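Nucleotidyl transferase (Methanothermobacter thermautotrophicus, PDB 6PLJ) probably transfers nucleotidyl groups, as a MobA-like NTP transferase of a methanogenic archaeon linked to synthesis of the pseudomurein cell wall. Local coordinates at residues A[37-42]-A[220-224]; A[132-136]-A[229-233]. All blocks are in the same frame, centred on the assembly; numbering follows the deposited sequence.

Contact 1 (A[37-42]-A[220-224]); sequences RMMRDM and INHYS. With NA (sodium ion), chain J.
Asp41 OD2 is gripped by two N-H groups of the other segment. Tyr223 N, in the first turn of helix 223-236, reaches its anti lone pair at 2.9 Å with a fairly straight bond (158°), while His222 ND1 takes the syn lone pair, also at 2.9 Å but more bent. The carboxylate lies at the edge of the imidazole, near its plane, the two planes 11° apart. Water 2 gives OD2 a further hydrogen bond and accepts one from Ser224 N. Arg37 NE and NH2, one turn back, both reach the other oxygen, OD1, in weak, bent hydrogen bonds, the NH2 one part of a salt bridge. With CG turned anti to the backbone N (chi1 -174°), Arg37 lays its CG 3.4 Å from His222 CE1. Were Asp41 replaced by an alanine, Tyr223 N and His222 ND1 would probably lose their shared acceptor and Arg37 its close salt-bridge partner. Flexible methionines fill the apolar side: Met42 CG makes a CH-pi contact over one face of the Tyr223 ring, 3.8 Å from its centroid, and Met38 SD packs on Ile220 CG2 at 3.5 Å. Asp41 O binds a sodium ion at 2.9 Å, and water 3, a second ligand, donates to Asp41 OD1. Helix 36-44, which follows strand 25-31, thus docks on the N-terminal end of helix 223-236, where His222 is the N-cap residue, with Leu45 also against Tyr223.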
loop_
_atom_site.group_PDB
_atom_site.type_symbol
_atom_site.label_atom_id
_atom_site.label_comp_id
_atom_site.label_asym_id
_atom_site.label_seq_id
_atom_site.Cartn_x
_atom_site.Cartn_y
_atom_site.Cartn_z
ATOM N N ARG A 37 9.451 13.700 -5.941
ATOM C CA ARG A 37 8.531 14.817 -6.190
ATOM C C ARG A 37 8.119 15.490 -4.895
ATOM O O ARG A 37 8.137 16.730 -4.788
ATOM C CB ARG A 37 7.309 14.337 -6.982
ATOM C CG ARG A 37 6.348 15.430 -7.419
ATOM C CD ARG A 37 7.013 16.449 -8.293
ATOM N NE ARG A 37 7.467 17.621 -7.558
ATOM C CZ ARG A 37 8.149 18.629 -8.085
ATOM N NH1 ARG A 37 8.524 18.610 -9.373
ATOM N NH2 ARG A 37 8.481 19.652 -7.315
ATOM N N MET A 38 7.809 14.695 -3.882
ATOM C CA MET A 38 7.357 15.270 -2.635
ATOM C C MET A 38 8.485 16.011 -1.925
ATOM O O MET A 38 8.249 17.056 -1.334
ATOM C CB MET A 38 6.738 14.222 -1.719
ATOM C CG MET A 38 5.857 14.862 -0.656
ATOM S SD MET A 38 6.088 14.196 0.982
ATOM C CE MET A 38 7.831 14.534 1.249
ATOM N N MET A 39 9.709 15.474 -1.981
ATOM C CA MET A 39 10.863 16.124 -1.375
ATOM C C MET A 39 11.184 17.437 -2.073
ATOM O O MET A 39 11.472 18.423 -1.401
ATOM C CB MET A 39 12.073 15.198 -1.375
ATOM C CG MET A 39 11.827 14.006 -0.470
ATOM S SD MET A 39 13.245 12.917 -0.382
ATOM C CE MET A 39 14.277 13.796 0.748
ATOM N N ARG A 40 11.099 17.442 -3.399
ATOM C CA ARG A 40 11.300 18.674 -4.177
ATOM C C ARG A 40 10.229 19.697 -3.836
ATOM O O ARG A 40 10.529 20.898 -3.719
ATOM C CB ARG A 40 11.280 18.392 -5.669
ATOM C CG ARG A 40 12.477 17.581 -6.160
ATOM C CD ARG A 40 12.312 17.266 -7.624
ATOM N NE ARG A 40 12.512 18.443 -8.466
ATOM C CZ ARG A 40 13.710 18.923 -8.832
ATOM N NH1 ARG A 40 14.845 18.335 -8.447
ATOM N NH2 ARG A 40 13.786 20.003 -9.603
ATOM N N ASP A 41 8.988 19.237 -3.671
ATOM C CA ASP A 41 7.922 20.152 -3.250
ATOM C C ASP A 41 8.267 20.865 -1.946
ATOM O O ASP A 41 7.987 22.064 -1.783
ATOM C CB ASP A 41 6.583 19.418 -3.046
ATOM C CG ASP A 41 5.907 18.984 -4.337
ATOM O OD1 ASP A 41 6.295 19.370 -5.462
ATOM O OD2 ASP A 41 4.913 18.229 -4.213
ATOM N N MET A 42 8.806 20.123 -0.991
ATOM C CA MET A 42 9.213 20.695 0.282
ATOM C C MET A 42 10.322 21.713 0.088
ATOM O O MET A 42 10.259 22.805 0.658
ATOM C CB MET A 42 9.654 19.617 1.261
ATOM C CG MET A 42 8.486 18.763 1.707
ATOM S SD MET A 42 8.891 17.610 3.011
ATOM C CE MET A 42 8.968 18.685 4.439
ATOM N N ILE A 220 0.724 9.750 -1.045
ATOM C CA ILE A 220 1.548 10.951 -0.932
ATOM C C ILE A 220 2.511 10.995 -2.107
ATOM O O ILE A 220 3.566 10.348 -2.085
ATOM C CB ILE A 220 2.278 11.030 0.406
ATOM C CG1 ILE A 220 1.251 11.069 1.534
ATOM C CG2 ILE A 220 3.170 12.280 0.440
ATOM C CD1 ILE A 220 1.842 10.850 2.909
ATOM N N ASN A 221 2.112 11.710 -3.145
ATOM C CA ASN A 221 2.954 11.925 -4.303
ATOM C C ASN A 221 3.514 13.333 -4.232
ATOM O O ASN A 221 4.716 13.552 -4.413
ATOM C CB ASN A 221 2.157 11.725 -5.581
ATOM C CG ASN A 221 2.989 11.962 -6.817
ATOM O OD1 ASN A 221 4.124 11.490 -6.910
ATOM N ND2 ASN A 221 2.441 12.710 -7.770
ATOM N N HIS A 222 2.628 14.293 -3.991
ATOM C CA HIS A 222 3.011 15.687 -3.752
ATOM C C HIS A 222 2.917 16.026 -2.277
ATOM O O HIS A 222 2.191 15.378 -1.528
ATOM C CB HIS A 222 2.106 16.633 -4.557
ATOM C CG HIS A 222 2.390 16.628 -6.021
ATOM N ND1 HIS A 222 3.426 17.347 -6.578
ATOM C CD2 HIS A 222 1.801 15.963 -7.042
ATOM C CE1 HIS A 222 3.446 17.143 -7.883
ATOM N NE2 HIS A 222 2.474 16.304 -8.189
ATOM N N TYR A 223 3.630 17.064 -1.848
ATOM C CA TYR A 223 3.548 17.508 -0.473
ATOM C C TYR A 223 2.113 17.908 -0.115
ATOM O O TYR A 223 1.663 17.675 1.011
ATOM C CB TYR A 223 4.552 18.640 -0.202
ATOM C CG TYR A 223 4.679 19.031 1.240
ATOM C CD1 TYR A 223 5.122 18.125 2.206
ATOM C CD2 TYR A 223 4.366 20.323 1.650
ATOM C CE1 TYR A 223 5.232 18.494 3.536
ATOM C CE2 TYR A 223 4.486 20.695 2.970
ATOM C CZ TYR A 223 4.912 19.788 3.903
ATOM O OH TYR A 223 5.007 20.208 5.203
ATOM N N SER A 224 1.396 18.479 -1.078
ATOM C CA SER A 224 -0.023 18.828 -0.885
ATOM C C SER A 224 -0.871 17.615 -0.487
ATOM O O SER A 224 -1.833 17.761 0.249
ATOM C CB SER A 224 -0.585 19.516 -2.124
ATOM O OG SER A 224 -0.482 18.709 -3.274
HETATM NA NA NA J . 5.855 23.088 -3.462
HETATM O O HOH W 1 6.875 11.867 -4.419
HETATM O O HOH W 2 2.724 19.926 -3.182
HETATM O O HOH W 3 6.105 22.437 -5.874
#

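Contact 2 (A[132-136]-A[229-233]). With EDO (1,2-ethanediol), chain E.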
loop_
_atom_site.group_PDB
_atom_site.type_symbol
_atom_site.label_atom_id
_atom_site.label_comp_id
_atom_site.label_asym_id
_atom_site.label_seq_id
_atom_site.Cartn_x
_atom_site.Cartn_y
_atom_site.Cartn_z
ATOM N N ASP A 132 2.934 4.808 1.613
ATOM C CA ASP A 132 2.631 6.232 1.488
ATOM C C ASP A 132 1.150 6.554 1.351
ATOM O O ASP A 132 0.798 7.650 0.929
ATOM C CB ASP A 132 3.399 6.856 0.312
ATOM C CG ASP A 132 2.952 6.346 -1.037
ATOM O OD1 ASP A 132 1.992 5.546 -1.129
ATOM O OD2 ASP A 132 3.592 6.746 -2.041
ATOM N N GLN A 133 0.288 5.618 1.730
ATOM C CA GLN A 133 -1.152 5.810 1.661
ATOM C C GLN A 133 -1.732 5.561 3.057
ATOM O O GLN A 133 -2.447 4.571 3.296
ATOM C CB GLN A 133 -1.694 4.860 0.608
ATOM C CG GLN A 133 -3.132 5.088 0.189
ATOM C CD GLN A 133 -3.582 4.117 -0.889
ATOM O OE1 GLN A 133 -2.785 3.360 -1.434
ATOM N NE2 GLN A 133 -4.865 4.137 -1.197
ATOM N N PRO A 134 -1.455 6.481 3.993
ATOM C CA PRO A 134 -1.692 6.206 5.409
ATOM C C PRO A 134 -3.103 6.483 5.912
ATOM O O PRO A 134 -3.356 6.233 7.081
ATOM C CB PRO A 134 -0.716 7.158 6.102
ATOM C CG PRO A 134 -0.689 8.330 5.195
ATOM C CD PRO A 134 -0.674 7.722 3.823
ATOM N N ALA A 135 -3.993 7.006 5.072
ATOM C CA ALA A 135 -5.342 7.345 5.516
ATOM C C ALA A 135 -6.362 6.255 5.251
ATOM O O ALA A 135 -7.545 6.478 5.477
ATOM C CB ALA A 135 -5.796 8.660 4.879
ATOM N N VAL A 136 -5.933 5.064 4.823
ATOM C CA VAL A 136 -6.894 3.982 4.633
ATOM C C VAL A 136 -7.289 3.471 6.016
ATOM O O VAL A 136 -6.430 3.173 6.835
ATOM C CB VAL A 136 -6.372 2.800 3.795
ATOM C CG1 VAL A 136 -7.544 1.921 3.407
ATOM C CG2 VAL A 136 -5.675 3.251 2.521
ATOM N N ILE A 229 -3.899 14.815 3.896
ATOM C CA ILE A 229 -4.039 13.723 4.836
ATOM C C ILE A 229 -3.883 14.222 6.268
ATOM O O ILE A 229 -4.661 13.857 7.143
ATOM C CB ILE A 229 -3.025 12.601 4.535
ATOM C CG1 ILE A 229 -3.414 11.906 3.233
ATOM C CG2 ILE A 229 -2.944 11.619 5.699
ATOM C CD1 ILE A 229 -2.299 11.100 2.601
ATOM N N ARG A 230 -2.884 15.056 6.496
ATOM C CA ARG A 230 -2.647 15.581 7.857
ATOM C C ARG A 230 -3.893 16.338 8.336
ATOM O O ARG A 230 -4.248 16.195 9.454
ATOM C CB ARG A 230 -1.388 16.456 7.886
ATOM C CG ARG A 230 -1.088 17.092 9.234
ATOM C CD ARG A 230 0.151 17.988 9.174
ATOM N NE ARG A 230 -0.191 19.318 8.709
ATOM C CZ ARG A 230 0.671 20.295 8.449
ATOM N NH1 ARG A 230 0.219 21.462 8.023
ATOM N NH2 ARG A 230 1.972 20.106 8.585
ATOM N N ASP A 231 -4.489 17.136 7.463
ATOM C CA ASP A 231 -5.698 17.885 7.837
ATOM C C ASP A 231 -6.843 16.956 8.239
ATOM O O ASP A 231 -7.590 17.247 9.188
ATOM C CB ASP A 231 -6.144 18.814 6.707
ATOM C CG ASP A 231 -5.220 20.016 6.524
ATOM O OD1 ASP A 231 -4.370 20.297 7.397
ATOM O OD2 ASP A 231 -5.349 20.667 5.473
ATOM N N HIS A 232 -6.984 15.844 7.527
ATOM C CA HIS A 232 -7.986 14.833 7.880
ATOM C C HIS A 232 -7.724 14.223 9.258
ATOM O O HIS A 232 -8.650 14.083 10.059
ATOM C CB HIS A 232 -7.999 13.745 6.812
ATOM C CG HIS A 232 -8.670 12.479 7.222
ATOM N ND1 HIS A 232 -10.023 12.386 7.431
ATOM C CD2 HIS A 232 -8.173 11.236 7.403
ATOM C CE1 HIS A 232 -10.334 11.138 7.741
ATOM N NE2 HIS A 232 -9.224 10.421 7.736
ATOM N N PHE A 233 -6.465 13.856 9.499
ATOM C CA PHE A 233 -6.032 13.289 10.780
ATOM C C PHE A 233 -6.277 14.276 11.933
ATOM O O PHE A 233 -6.823 13.888 12.973
ATOM C CB PHE A 233 -4.558 12.852 10.710
ATOM C CG PHE A 233 -4.359 11.432 10.225
ATOM C CD1 PHE A 233 -4.685 11.067 8.932
ATOM C CD2 PHE A 233 -3.835 10.465 11.071
ATOM C CE1 PHE A 233 -4.515 9.767 8.496
ATOM C CE2 PHE A 233 -3.653 9.166 10.637
ATOM C CZ PHE A 233 -3.988 8.816 9.347
HETATM C C1 EDO E . -2.774 22.999 3.868
HETATM O O1 EDO E . -3.364 22.428 5.038
HETATM C C2 EDO E . -3.493 22.455 2.645
HETATM O O2 EDO E . -4.156 21.233 2.997
HETATM O O HOH W 4 -9.012 7.672 7.418
#
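The Phe233 ring, in the conformer described, meets the 132-136 loop with its edge, though a second conformer makes this provisional: Pro134 O and Ala135 CA both lie near the ring plane, the carbonyl oxygen 3.5 Å from Phe233 CZ and the alpha carbon 3.9 Å from Phe233 CE1. The His232 ring stands obliquely to the methyl of Ala135, with 4.3 Å between His232 CD2 and Ala135 CB, and water 4 joins His232 NE2 to Ala135 O. Because Ile229 CG2 is anti to the backbone N and CG1 anti to the carbonyl carbon (chi1 -70°), both branches serve the contact. Its CD1 meets Pro134 CD at 3.9 Å, its CG2 touches Pro134 CG and the Ala135 methyl, and the Pro134 and Ile229 side chains cross at about a right angle. Small Ala135 lets the loop come close to the helix, while Pro134, in the type I turn from Gln133 to Val136, adds a rigid apolar surface. Leu57 packs against Pro134, Ile229 and Phe233, extending this apolar patch. The C-terminal helix thus covers a loop following strand 125-130, in a sheet whose parallel strands 99-102, 77-82, 25-31 and 125-130 have the 3-2-1-4 order of Rossmann-like folds, as in MobA-like nucleotidyltransferases.

Overall arrangement
Contacts 1 and 2 both use helix 223-236, the first at its start and the second further along, and their centres lie 14 Å apart. In sequence the order is 37-42, 132-136, 220-224, 229-233, so the pairs interleave and the C-terminal part of the chain returns to two separate earlier regions. The two contacts touch directly: Ile220 N lies 2.9 Å from Asp132 O, a probable hydrogen bond, and Ile220 CG1 packs on Ile229 CD1. Helix 36-44 and the 132-136 loop follow strands 25-31 and 125-130, neighbours in the mixed sheet, so the final helix joins two adjacent strand-to-helix regions of the same sheet.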